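PDB 6DZD: purine nucleoside phosphorylase from Bacillus licheniformis, which probably cleaves adenosine, inosine and S-methyl-5'-thioadenosine with phosphate to release the free base, and may also deaminate adenosine. Local coordinates for residues H58-H61 / V62-N65; V228-Q231 / L232-A236; L214-K217 / E218-R222; G172-P175 / A176-R179; V164-W167 / I168-G172. All blocks are in the same frame, centred on the assembly; numbering follows the deposited sequence.

Read from the N terminus, the five contacts are all local and none encloses another. Contact 1 winds the first turn of helix 59-72, on the far side of the chain's centre from contacts 2, 4 and 5. Contact 5 forms the last turns of helix 159-169, and contact 4, which shares G172 with it, closes the loop leading into strand 179-182; I168 and P175 pack together across this junction. Contact 3 is the hairpin of strands 213-215 and 220-223, beside the metal sites. Directly after it, contact 2 builds helix 225-236, whose L233 and A236 meet V164 of contact 5. Contacts 2, 4 and 5 thus form one packed group, whereas contacts 1 and 3 lie apart.

Contact 1. Residues H58-H61 / V62-N65; sequences HEQH and VINN
The torsions of Q60 and N64 bring their two amides together: Q60 starts with CG opposite the backbone N (chi1 -164°) and folds at chi2, whereas N64 keeps CG beside its own N (chi1 -78°), leaning back over the preceding turn. NE2 of Q60 lies 2.9 Å from OD1 of N64, and the amide planes are inclined at 54°, a slanted meeting rather than a flat overlay. On the next flank E59 stretches out alongside I63, pointing the same way, and the methyl CD1 of I63 sits 3.9 Å from CG of the glutamate. Backbone bonds fix this spacing. I63 N donates to E59 O at 3.1 Å, V62 N to O of the N-cap residue H58 at 3.3 Å, and N65 N to H61 O at 2.8 Å. The rings of H58 and H61 meet too, with CD2 of H58 3.6 Å above the centre of the H61 imidazole. This is the opening turn of helix 59-72, held against the loop that follows strand 30-35: N64 ND2 bonds to the carboxylate of E41, N65 bonds to the backbone of E41 and N50, and V62 packs on N50.

Contact 2. Residues V228-Q231 / L232-A236; sequences VNRQ and LLVHA
R230 and V234 lie side by side one helical turn apart, with the NH2 end of the guanidinium 3.3 Å from the methyl CG2 of the valine. The arginine chain leaves with CG opposite its backbone N (chi1 -172°) and bends at chi3 (69°), which brings the charged group alongside V234, one turn ahead. A second pair, V228 and L232, repeats this parallel placement around the axis: CG1 of the valine meets CD1 of the leucine at 4.1 Å, a plain methyl-to-methyl touch. L232 also lays its CG against the carbonyl O of V228.

Beneath the side chains runs the regular helical ladder. L232 N donates to V228 O at 2.9 Å and L233 N to N229 O at the same 2.9 Å, while V234 N reaches R230 O at 3.1 Å with an almost straight N-H...O angle of 169°.

The next shell sets these groups in place. NH1 of R230 forms a salt bridge with E227, one turn back, and NH2 has a weak hydrogen bond to N240. The buried amide of N229 gives its ND2 to L225 O and to the hydroxyl of T155. L233 packs on A160 and V164 of helix 159-169, on F137 and on I243.

Two kinds of chemistry therefore share helix 225-236. Its inward side is apolar apart from an asparagine whose donor is satisfied, whereas its outer flank carries an arginine whose charge is met by E227 and beside whose NH2 a valine methyl packs.

Contact 3. Residues L214-K217 / E218-R222; sequences LTIK and EGEYR
T215 and Y221 lie side by side on one face of this hairpin, pointing the same way, and OG1 of the threonine comes to the ring edge, 3.4 Å from CE1. The carbonyl O of L214 also lies at that edge, in the plane of the ring, and it receives a CA-H...O contact from CA of Y221 at 3.1 Å. The tyrosine is therefore bordered along one rim by two oxygens, and its OH is hydrogen-bonded to OD1 of D195.

The opposite face carries L214, R222, K217 and E220. L214 runs alongside R222, its CG 3.9 Å from CB of the arginine. I216 slants across R222, whose chain bends at chi3 (-84°), and its CD1 ends 3.5 Å from NH2. K217 likewise slants over E220, CE approaching OE1 at 3.7 Å; the opposite charges are near without touching.

Between the faces, L214 and R222 exchange two backbone hydrogen bonds, each of 3.0 Å. I216 and K217 together face E220, a classic beta bulge: I216 N donates to E220 O, and E220 N to K217 O. The latter bond closes the type II turn, in which G219 takes a positive phi of 85°.

A serine at Y221 would probably take the ring from beside T215 on this face of the hairpin and leave D195 without its phenolic partner.

Strand 220-223 is the middle of a three-stranded antiparallel sheet, between 213-215 and 192-193. E220 bonds to T192, and R222, bound through NH1 to S188 O, lies near the zinc ligands C189 and C190.

Contact 4. Residues G172-P175 / A176-R179; sequences GSNP and ADIR
OD2 of D177 accepts a hydrogen bond from a water at 2.8 Å, and the same water receives the backbone N-H of N174 at 3.0 Å, bridging the two residues. They also touch directly, crossing at about a right angle, with OD2 3.3 Å from CB of N174. The backbone repeats the link: D177 N donates to N174 O at 2.9 Å, closing a turn over P175 and A176. The side chain of N174, with CG opposite its backbone N (chi1 179°), turns OD1 toward A176 N, which it accepts at 3.0 Å in an Asx turn, the donor lying well above the amide plane. A further turn follows, I178 N to P175 O at 3.3 Å, and places CD1 of I178 3.8 Å from CA of P175. An alanine in place of D177 would probably leave the bridging water without its carboxylate and N174 N less firmly engaged. S173, bonded to D139, and I178, packed on W167 and V164, face helix 159-169. The loop into strand 179-182 is thus shaped by two overlapping turns: N174 lends both its oxygens to N-H groups ahead of it, and the carboxylate of D177, through a water, reaches back to N174 N at the start of the first turn.

Contact 5. Residues V164-W167 / I168-G172; sequences VDMW and IRREG
Helix 159-169 ends in this contact, and the side chains of its closing turns pair one turn apart. V164 and I168 run side by side, CG1 of the valine meeting CD1 of the isoleucine at 3.8 Å. D165 slants across R169: NH1 comes to OD1 at 3.4 Å, a salt bridge whose hydrogen bond is weak by length yet close to straight (166°). OD1 lies at the edge of the guanidinium, in its plane, although the carboxylate itself is turned 47° from that plane. M166 meets R170 differently. Its chain bends at chi3 (-98°), bringing the methyl CE over one face of the guanidinium, 3.2 Å above the plane and displaced toward the rim.

Along the backbone, I168 N donates to V164 O at 2.9 Å, R169 N to D165 O at 2.8 Å and R170 N to M166 O at 3.0 Å. The series weakens at E171, whose N makes a weak hydrogen bond to W167 O. G172, with positive phi, then turns the chain away, and S173 pairs by its backbone with W167.

W167 stands edge-to-face with Y117, and E171 reaches K93 and the Y117 hydroxyl. The chemistry is thus divided around the helix: V164 and W167 are set into the apolar interior, while of the two successive arginines one meets a carboxylate at its edge and the other a thioether methyl over its face.

Contact 1. Residues H58-H61 / V62-N65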
loop_
_atom_site.group_PDB
_atom_site.type_symbol
_atom_site.label_atom_id
_atom_site.label_comp_id
_atom_site.label_asym_id
_atom_site.label_seq_id
_atom_site.Cartn_x
_atom_site.Cartn_y
_atom_site.Cartn_z
ATOM N N HIS A 58 13.968 -10.480 -13.447
ATOM C CA HIS A 58 15.012 -11.414 -13.050
ATOM C C HIS A 58 14.985 -11.602 -11.542
ATOM O O HIS A 58 15.239 -10.656 -10.788
ATOM C CB HIS A 58 16.383 -10.918 -13.495
ATOM C CG HIS A 58 17.467 -11.933 -13.313
ATOM N ND1 HIS A 58 17.493 -13.128 -14.002
ATOM C CD2 HIS A 58 18.552 -11.945 -12.499
ATOM C CE1 HIS A 58 18.560 -13.822 -13.640
ATOM N NE2 HIS A 58 19.218 -13.127 -12.727
ATOM N N GLU A 59 14.714 -12.836 -11.111
ATOM C CA GLU A 59 14.379 -13.082 -9.713
ATOM C C GLU A 59 15.496 -12.632 -8.777
ATOM O O GLU A 59 15.243 -11.984 -7.756
ATOM C CB GLU A 59 14.064 -14.561 -9.518
ATOM C CG GLU A 59 13.735 -14.899 -8.091
ATOM C CD GLU A 59 13.477 -16.377 -7.899
ATOM O OE1 GLU A 59 12.987 -17.016 -8.861
ATOM O OE2 GLU A 59 13.779 -16.900 -6.790
ATOM N N GLN A 60 16.744 -12.952 -9.125
ATOM C CA GLN A 60 17.878 -12.575 -8.290
ATOM C C GLN A 60 17.986 -11.065 -8.129
ATOM O O GLN A 60 18.455 -10.588 -7.092
ATOM C CB GLN A 60 19.178 -13.142 -8.866
ATOM C CG GLN A 60 20.303 -13.115 -7.868
ATOM C CD GLN A 60 19.791 -13.379 -6.449
ATOM O OE1 GLN A 60 19.349 -14.495 -6.129
ATOM N NE2 GLN A 60 19.830 -12.348 -5.594
ATOM N N HIS A 61 17.603 -10.297 -9.153
ATOM C CA HIS A 61 17.648 -8.843 -9.032
ATOM C C HIS A 61 16.615 -8.337 -8.024
ATOM O O HIS A 61 16.896 -7.405 -7.262
ATOM C CB HIS A 61 17.476 -8.186 -10.405
ATOM C CG HIS A 61 18.671 -8.345 -11.305
ATOM N ND1 HIS A 61 18.642 -8.039 -12.648
ATOM C CD2 HIS A 61 19.927 -8.791 -11.051
ATOM C CE1 HIS A 61 19.825 -8.294 -13.184
ATOM N NE2 HIS A 61 20.625 -8.745 -12.235
ATOM N N VAL A 62 15.417 -8.934 -8.006
ATOM C CA VAL A 62 14.369 -8.509 -7.071
ATOM C C VAL A 62 14.773 -8.806 -5.630
ATOM O O VAL A 62 14.601 -7.974 -4.730
ATOM C CB VAL A 62 13.028 -9.185 -7.419
ATOM C CG1 VAL A 62 11.942 -8.724 -6.480
ATOM C CG2 VAL A 62 12.630 -8.920 -8.871
ATOM N N ILE A 63 15.308 -10.007 -5.387
ATOM C CA ILE A 63 15.767 -10.355 -4.048
ATOM C C ILE A 63 16.883 -9.416 -3.605
ATOM O O ILE A 63 16.947 -9.008 -2.433
ATOM C CB ILE A 63 16.189 -11.832 -4.010
ATOM C CG1 ILE A 63 14.929 -12.706 -3.994
ATOM C CG2 ILE A 63 17.075 -12.098 -2.815
ATOM C CD1 ILE A 63 15.124 -14.091 -4.537
ATOM N N ASN A 64 17.763 -9.035 -4.537
ATOM C CA ASN A 64 18.809 -8.077 -4.201
ATOM C C ASN A 64 18.228 -6.687 -3.951
ATOM O O ASN A 64 18.696 -5.971 -3.055
ATOM C CB ASN A 64 19.884 -8.068 -5.284
ATOM C CG ASN A 64 20.824 -9.255 -5.157
ATOM O OD1 ASN A 64 20.784 -9.988 -4.170
ATOM N ND2 ASN A 64 21.662 -9.463 -6.168
ATOM N N ASN A 65 17.197 -6.285 -4.701
ATOM C CA ASN A 65 16.570 -5.005 -4.385
ATOM C C ASN A 65 15.917 -5.049 -2.998
ATOM O O ASN A 65 16.010 -4.086 -2.226
ATOM C CB ASN A 65 15.519 -4.645 -5.439
ATOM C CG ASN A 65 16.093 -4.480 -6.817
ATOM O OD1 ASN A 65 17.272 -4.179 -6.985
ATOM N ND2 ASN A 65 15.250 -4.658 -7.825
#

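Contact 2. Residues V228-Q231 / L232-A236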
loop_
_atom_site.group_PDB
_atom_site.type_symbol
_atom_site.label_atom_id
_atom_site.label_comp_id
_atom_site.label_asym_id
_atom_site.label_seq_id
_atom_site.Cartn_x
_atom_site.Cartn_y
_atom_site.Cartn_z
ATOM N N VAL A 228 -11.775 7.833 -1.974
ATOM C CA VAL A 228 -12.734 6.829 -1.550
ATOM C C VAL A 228 -12.198 6.085 -0.345
ATOM O O VAL A 228 -12.939 5.777 0.594
ATOM C CB VAL A 228 -13.053 5.863 -2.699
ATOM C CG1 VAL A 228 -14.133 4.892 -2.269
ATOM C CG2 VAL A 228 -13.454 6.629 -3.941
ATOM N N ASN A 229 -10.906 5.767 -0.357
ATOM C CA ASN A 229 -10.330 5.102 0.800
ATOM C C ASN A 229 -10.313 6.022 2.016
ATOM O O ASN A 229 -10.663 5.597 3.124
ATOM C CB ASN A 229 -8.940 4.581 0.462
ATOM C CG ASN A 229 -8.997 3.304 -0.337
ATOM O OD1 ASN A 229 -9.176 2.220 0.216
ATOM N ND2 ASN A 229 -8.871 3.421 -1.646
ATOM N N ARG A 230 -9.941 7.290 1.838
ATOM C CA ARG A 230 -10.028 8.207 2.967
ATOM C C ARG A 230 -11.450 8.267 3.504
ATOM O O ARG A 230 -11.664 8.271 4.721
ATOM C CB ARG A 230 -9.543 9.594 2.578
ATOM C CG ARG A 230 -9.429 10.519 3.760
ATOM C CD ARG A 230 -9.548 11.984 3.324
ATOM N NE ARG A 230 -10.896 12.317 2.876
ATOM C CZ ARG A 230 -11.904 12.557 3.711
ATOM N NH1 ARG A 230 -13.110 12.850 3.246
ATOM N NH2 ARG A 230 -11.700 12.496 5.021
ATOM N N GLN A 231 -12.435 8.279 2.609
ATOM C CA GLN A 231 -13.822 8.277 3.050
ATOM C C GLN A 231 -14.141 7.005 3.811
ATOM O O GLN A 231 -14.860 7.039 4.815
ATOM C CB GLN A 231 -14.758 8.450 1.855
ATOM C CG GLN A 231 -14.839 9.870 1.329
ATOM C CD GLN A 231 -15.966 10.076 0.332
ATOM O OE1 GLN A 231 -17.062 9.539 0.491
ATOM N NE2 GLN A 231 -15.708 10.885 -0.690
ATOM N N LEU A 232 -13.574 5.876 3.382
ATOM C CA LEU A 232 -13.875 4.616 4.038
ATOM C C LEU A 232 -13.261 4.528 5.428
ATOM O O LEU A 232 -13.861 3.918 6.323
ATOM C CB LEU A 232 -13.387 3.468 3.174
ATOM C CG LEU A 232 -14.285 3.224 1.967
ATOM C CD1 LEU A 232 -13.499 2.455 0.908
ATOM C CD2 LEU A 232 -15.560 2.494 2.389
ATOM N N LEU A 233 -12.095 5.159 5.638
ATOM C CA LEU A 233 -11.498 5.226 6.972
ATOM C C LEU A 233 -12.343 6.077 7.914
ATOM O O LEU A 233 -12.621 5.667 9.049
ATOM C CB LEU A 233 -10.076 5.781 6.885
ATOM C CG LEU A 233 -9.070 4.961 6.071
ATOM C CD1 LEU A 233 -7.730 5.690 5.892
ATOM C CD2 LEU A 233 -8.856 3.607 6.707
ATOM N N VAL A 234 -12.780 7.255 7.453
ATOM C CA VAL A 234 -13.603 8.124 8.289
ATOM C C VAL A 234 -14.916 7.429 8.623
ATOM O O VAL A 234 -15.406 7.485 9.762
ATOM C CB VAL A 234 -13.852 9.472 7.587
ATOM C CG1 VAL A 234 -14.762 10.356 8.436
ATOM C CG2 VAL A 234 -12.537 10.178 7.268
ATOM N N HIS A 235 -15.507 6.771 7.624
ATOM C CA HIS A 235 -16.684 5.951 7.852
ATOM C C HIS A 235 -16.389 4.882 8.889
ATOM O O HIS A 235 -17.205 4.625 9.779
ATOM C CB HIS A 235 -17.114 5.331 6.526
ATOM C CG HIS A 235 -18.311 4.439 6.615
ATOM N ND1 HIS A 235 -19.599 4.926 6.695
ATOM C CD2 HIS A 235 -18.416 3.090 6.586
ATOM C CE1 HIS A 235 -20.445 3.914 6.737
ATOM N NE2 HIS A 235 -19.753 2.791 6.665
ATOM N N ALA A 236 -15.199 4.288 8.828
ATOM C CA ALA A 236 -14.888 3.209 9.748
ATOM C C ALA A 236 -14.680 3.693 11.175
ATOM O O ALA A 236 -14.662 2.868 12.093
ATOM C CB ALA A 236 -13.661 2.455 9.266
#

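Contact 3. Residues L214-K217 / E218-R222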
loop_
_atom_site.group_PDB
_atom_site.type_symbol
_atom_site.label_atom_id
_atom_site.label_comp_id
_atom_site.label_asym_id
_atom_site.label_seq_id
_atom_site.Cartn_x
_atom_site.Cartn_y
_atom_site.Cartn_z
ATOM N N LEU A 214 -16.093 11.918 -11.286
ATOM C CA LEU A 214 -16.912 12.739 -12.166
ATOM C C LEU A 214 -17.036 12.026 -13.503
ATOM O O LEU A 214 -16.382 11.004 -13.752
ATOM C CB LEU A 214 -16.336 14.152 -12.361
ATOM C CG LEU A 214 -14.968 14.315 -13.048
ATOM C CD1 LEU A 214 -15.057 14.391 -14.595
ATOM C CD2 LEU A 214 -14.287 15.564 -12.481
ATOM N N THR A 215 -17.889 12.591 -14.354
ATOM C CA THR A 215 -18.184 12.082 -15.690
ATOM C C THR A 215 -17.515 12.984 -16.722
ATOM O O THR A 215 -17.836 14.175 -16.808
ATOM C CB THR A 215 -19.699 12.033 -15.942
ATOM O OG1 THR A 215 -20.325 11.103 -15.044
ATOM C CG2 THR A 215 -19.997 11.631 -17.386
ATOM N N ILE A 216 -16.569 12.434 -17.479
ATOM C CA ILE A 216 -16.030 13.159 -18.630
ATOM C C ILE A 216 -17.042 13.144 -19.776
ATOM O O ILE A 216 -17.490 14.190 -20.274
ATOM C CB ILE A 216 -14.684 12.545 -19.050
ATOM C CG1 ILE A 216 -13.714 12.581 -17.853
ATOM C CG2 ILE A 216 -14.121 13.274 -20.257
ATOM C CD1 ILE A 216 -12.570 11.602 -17.917
ATOM N N LYS A 217 -17.432 11.943 -20.188
ATOM C CA LYS A 217 -18.440 11.714 -21.206
ATOM C C LYS A 217 -19.146 10.436 -20.795
ATOM O O LYS A 217 -18.710 9.750 -19.869
ATOM C CB LYS A 217 -17.822 11.617 -22.601
ATOM C CG LYS A 217 -16.708 10.593 -22.676
ATOM C CD LYS A 217 -16.093 10.542 -24.053
ATOM C CE LYS A 217 -15.708 9.118 -24.412
ATOM N NZ LYS A 217 -15.883 8.882 -25.874
ATOM N N GLU A 218 -20.219 10.094 -21.502
ATOM C CA GLU A 218 -20.983 8.925 -21.100
ATOM C C GLU A 218 -20.089 7.696 -21.132
ATOM O O GLU A 218 -19.423 7.435 -22.137
ATOM C CB GLU A 218 -22.198 8.733 -22.003
ATOM C CG GLU A 218 -22.833 7.359 -21.837
ATOM C CD GLU A 218 -24.290 7.327 -22.287
ATOM O OE1 GLU A 218 -25.191 7.180 -21.414
ATOM O OE2 GLU A 218 -24.549 7.451 -23.511
ATOM N N GLY A 219 -20.029 6.985 -20.002
ATOM C CA GLY A 219 -19.240 5.778 -19.871
ATOM C C GLY A 219 -17.781 5.971 -19.504
ATOM O O GLY A 219 -17.090 4.973 -19.256
ATOM N N GLU A 220 -17.287 7.204 -19.417
ATOM C CA GLU A 220 -15.921 7.439 -18.963
ATOM C C GLU A 220 -15.921 8.357 -17.758
ATOM O O GLU A 220 -16.528 9.432 -17.782
ATOM C CB GLU A 220 -15.028 8.041 -20.042
ATOM C CG GLU A 220 -13.558 7.800 -19.727
ATOM C CD GLU A 220 -12.650 8.092 -20.900
ATOM O OE1 GLU A 220 -13.116 8.762 -21.852
ATOM O OE2 GLU A 220 -11.487 7.615 -20.884
ATOM N N TYR A 221 -15.213 7.940 -16.724
ATOM C CA TYR A 221 -15.264 8.600 -15.440
ATOM C C TYR A 221 -13.853 8.782 -14.910
ATOM O O TYR A 221 -13.018 7.883 -15.015
ATOM C CB TYR A 221 -16.088 7.779 -14.436
ATOM C CG TYR A 221 -17.448 7.335 -14.932
ATOM C CD1 TYR A 221 -18.551 8.158 -14.786
ATOM C CD2 TYR A 221 -17.625 6.096 -15.538
ATOM C CE1 TYR A 221 -19.777 7.776 -15.225
ATOM C CE2 TYR A 221 -18.865 5.704 -15.990
ATOM C CZ TYR A 221 -19.933 6.553 -15.822
ATOM O OH TYR A 221 -21.185 6.204 -16.246
ATOM N N ARG A 222 -13.617 9.933 -14.301
ATOM C CA ARG A 222 -12.401 10.219 -13.562
ATOM C C ARG A 222 -12.641 9.792 -12.123
ATOM O O ARG A 222 -13.713 10.044 -11.571
ATOM C CB ARG A 222 -12.113 11.715 -13.631
ATOM C CG ARG A 222 -10.685 12.098 -13.586
ATOM C CD ARG A 222 -10.449 13.392 -14.361
ATOM N NE ARG A 222 -10.273 13.170 -15.799
ATOM C CZ ARG A 222 -9.235 12.548 -16.372
ATOM N NH1 ARG A 222 -8.243 12.037 -15.647
ATOM N NH2 ARG A 222 -9.186 12.435 -17.689
#

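Contact 4. Residues G172-P175 / A176-R179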
loop_
_atom_site.group_PDB
_atom_site.type_symbol
_atom_site.label_atom_id
_atom_site.label_comp_id
_atom_site.label_asym_id
_atom_site.label_seq_id
_atom_site.Cartn_x
_atom_site.Cartn_y
_atom_site.Cartn_z
ATOM N N GLY A 172 -9.649 -5.030 19.993
ATOM C CA GLY A 172 -10.011 -4.087 21.029
ATOM C C GLY A 172 -9.518 -2.680 20.809
ATOM O O GLY A 172 -9.391 -1.921 21.774
ATOM N N SER A 173 -9.257 -2.297 19.564
ATOM C CA SER A 173 -8.854 -0.922 19.318
ATOM C C SER A 173 -10.026 0.022 19.563
ATOM O O SER A 173 -11.196 -0.309 19.336
ATOM C CB SER A 173 -8.336 -0.722 17.879
ATOM O OG SER A 173 -7.025 -1.257 17.675
ATOM N N ASN A 174 -9.701 1.191 20.078
ATOM C CA ASN A 174 -10.589 2.330 19.982
ATOM C C ASN A 174 -10.307 3.015 18.652
ATOM O O ASN A 174 -9.146 3.367 18.387
ATOM C CB ASN A 174 -10.355 3.283 21.142
ATOM C CG ASN A 174 -11.239 4.514 21.100
ATOM O OD1 ASN A 174 -11.916 4.804 20.104
ATOM N ND2 ASN A 174 -11.208 5.277 22.192
ATOM N N PRO A 175 -11.302 3.162 17.764
ATOM C CA PRO A 175 -11.024 3.782 16.454
ATOM C C PRO A 175 -10.473 5.194 16.542
ATOM O O PRO A 175 -9.797 5.628 15.605
ATOM C CB PRO A 175 -12.390 3.759 15.758
ATOM C CG PRO A 175 -13.356 3.570 16.848
ATOM C CD PRO A 175 -12.696 2.725 17.863
ATOM N N ALA A 176 -10.753 5.932 17.622
ATOM C CA ALA A 176 -10.158 7.252 17.806
ATOM C C ALA A 176 -8.639 7.192 17.957
ATOM O O ALA A 176 -7.961 8.180 17.678
ATOM C CB ALA A 176 -10.790 7.942 19.018
ATOM N N ASP A 177 -8.091 6.062 18.399
ATOM C CA ASP A 177 -6.654 5.907 18.579
ATOM C C ASP A 177 -5.924 5.566 17.290
ATOM O O ASP A 177 -4.690 5.617 17.273
ATOM C CB ASP A 177 -6.347 4.808 19.600
ATOM C CG ASP A 177 -6.729 5.193 21.010
ATOM O OD1 ASP A 177 -6.458 6.341 21.400
ATOM O OD2 ASP A 177 -7.276 4.350 21.743
ATOM N N ILE A 178 -6.635 5.189 16.231
ATOM C CA ILE A 178 -5.976 4.664 15.039
ATOM C C ILE A 178 -5.494 5.820 14.169
ATOM O O ILE A 178 -6.219 6.795 13.936
ATOM C CB ILE A 178 -6.916 3.729 14.259
ATOM C CG1 ILE A 178 -7.308 2.512 15.108
ATOM C CG2 ILE A 178 -6.275 3.275 12.957
ATOM C CD1 ILE A 178 -8.477 1.734 14.538
ATOM N N ARG A 179 -4.257 5.714 13.699
ATOM C CA ARG A 179 -3.697 6.615 12.715
ATOM C C ARG A 179 -3.589 5.880 11.388
ATOM O O ARG A 179 -3.434 4.657 11.355
ATOM C CB ARG A 179 -2.327 7.126 13.159
ATOM C CG ARG A 179 -2.392 8.347 14.054
ATOM C CD ARG A 179 -2.479 7.984 15.545
ATOM N NE ARG A 179 -2.463 9.183 16.390
ATOM C CZ ARG A 179 -3.189 9.350 17.496
ATOM N NH1 ARG A 179 -3.094 10.486 18.184
ATOM N NH2 ARG A 179 -4.011 8.389 17.912
HETATM O O HOH W 1 -6.968 1.658 21.171
#

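Contact 5. Residues V164-W167 / I168-G172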
loop_
_atom_site.group_PDB
_atom_site.type_symbol
_atom_site.label_atom_id
_atom_site.label_comp_id
_atom_site.label_asym_id
_atom_site.label_seq_id
_atom_site.Cartn_x
_atom_site.Cartn_y
_atom_site.Cartn_z
ATOM N N VAL A 164 -9.931 -1.556 9.870
ATOM C CA VAL A 164 -10.378 -0.851 11.064
ATOM C C VAL A 164 -11.395 -1.689 11.828
ATOM O O VAL A 164 -11.361 -1.755 13.063
ATOM C CB VAL A 164 -10.947 0.528 10.692
ATOM C CG1 VAL A 164 -11.491 1.206 11.915
ATOM C CG2 VAL A 164 -9.895 1.384 10.013
ATOM N N ASP A 165 -12.312 -2.350 11.112
ATOM C CA ASP A 165 -13.285 -3.206 11.784
ATOM C C ASP A 165 -12.594 -4.389 12.465
ATOM O O ASP A 165 -13.028 -4.845 13.532
ATOM C CB ASP A 165 -14.363 -3.662 10.791
ATOM C CG ASP A 165 -15.621 -4.184 11.493
ATOM O OD1 ASP A 165 -16.220 -3.435 12.319
ATOM O OD2 ASP A 165 -16.010 -5.358 11.238
ATOM N N MET A 166 -11.522 -4.906 11.845
ATOM C CA MET A 166 -10.748 -6.003 12.421
ATOM C C MET A 166 -9.976 -5.557 13.655
ATOM O O MET A 166 -9.814 -6.340 14.595
ATOM C CB MET A 166 -9.795 -6.590 11.381
ATOM C CG MET A 166 -9.566 -8.071 11.507
ATOM S SD MET A 166 -9.170 -8.832 9.903
ATOM C CE MET A 166 -10.764 -9.500 9.414
ATOM N N TRP A 167 -9.450 -4.330 13.664
ATOM C CA TRP A 167 -8.762 -3.865 14.869
ATOM C C TRP A 167 -9.756 -3.580 15.987
ATOM O O TRP A 167 -9.455 -3.780 17.173
ATOM C CB TRP A 167 -7.919 -2.623 14.573
ATOM C CG TRP A 167 -6.675 -2.936 13.789
ATOM C CD1 TRP A 167 -6.407 -4.080 13.090
ATOM C CD2 TRP A 167 -5.550 -2.092 13.616
ATOM N NE1 TRP A 167 -5.179 -3.999 12.502
ATOM C CE2 TRP A 167 -4.628 -2.786 12.811
ATOM C CE3 TRP A 167 -5.222 -0.816 14.075
ATOM C CZ2 TRP A 167 -3.401 -2.247 12.450
ATOM C CZ3 TRP A 167 -4.014 -0.278 13.712
ATOM C CH2 TRP A 167 -3.111 -0.996 12.904
ATOM N N ILE A 168 -10.937 -3.079 15.624
ATOM C CA ILE A 168 -11.953 -2.784 16.617
ATOM C C ILE A 168 -12.526 -4.070 17.173
ATOM O O ILE A 168 -12.682 -4.212 18.391
ATOM C CB ILE A 168 -13.044 -1.882 16.023
ATOM C CG1 ILE A 168 -12.497 -0.474 15.818
ATOM C CG2 ILE A 168 -14.238 -1.825 16.940
ATOM C CD1 ILE A 168 -13.439 0.417 15.080
ATOM N N ARG A 169 -12.834 -5.034 16.305
ATOM C CA ARG A 169 -13.582 -6.198 16.777
ATOM C C ARG A 169 -12.697 -7.334 17.283
ATOM O O ARG A 169 -13.066 -8.011 18.240
ATOM C CB ARG A 169 -14.514 -6.716 15.672
ATOM C CG ARG A 169 -15.626 -5.727 15.280
ATOM C CD ARG A 169 -16.539 -6.258 14.183
ATOM N NE ARG A 169 -17.858 -6.612 14.735
ATOM C CZ ARG A 169 -18.929 -5.812 14.731
ATOM N NH1 ARG A 169 -18.871 -4.583 14.204
ATOM N NH2 ARG A 169 -20.058 -6.235 15.271
ATOM N N ARG A 170 -11.545 -7.581 16.670
ATOM C CA ARG A 170 -10.683 -8.655 17.151
ATOM C C ARG A 170 -9.629 -8.175 18.134
ATOM O O ARG A 170 -9.234 -8.944 19.019
ATOM C CB ARG A 170 -9.944 -9.343 15.996
ATOM C CG ARG A 170 -10.624 -10.537 15.380
ATOM C CD ARG A 170 -11.352 -10.134 14.108
ATOM N NE ARG A 170 -11.261 -11.145 13.057
ATOM C CZ ARG A 170 -12.092 -11.214 12.019
ATOM N NH1 ARG A 170 -11.929 -12.167 11.105
ATOM N NH2 ARG A 170 -13.094 -10.333 11.902
ATOM N N GLU A 171 -9.187 -6.920 18.023
ATOM C CA GLU A 171 -8.043 -6.456 18.796
ATOM C C GLU A 171 -8.393 -5.468 19.896
ATOM O O GLU A 171 -7.511 -5.136 20.692
ATOM C CB GLU A 171 -7.003 -5.802 17.872
ATOM C CG GLU A 171 -6.655 -6.638 16.652
ATOM C CD GLU A 171 -5.931 -7.936 17.003
ATOM O OE1 GLU A 171 -6.196 -8.977 16.370
ATOM O OE2 GLU A 171 -5.079 -7.901 17.905
ATOM N N GLY A 172 -9.649 -5.030 19.993
ATOM C CA GLY A 172 -10.011 -4.087 21.029
ATOM C C GLY A 172 -9.518 -2.680 20.809
ATOM O O GLY A 172 -9.391 -1.921 21.774
#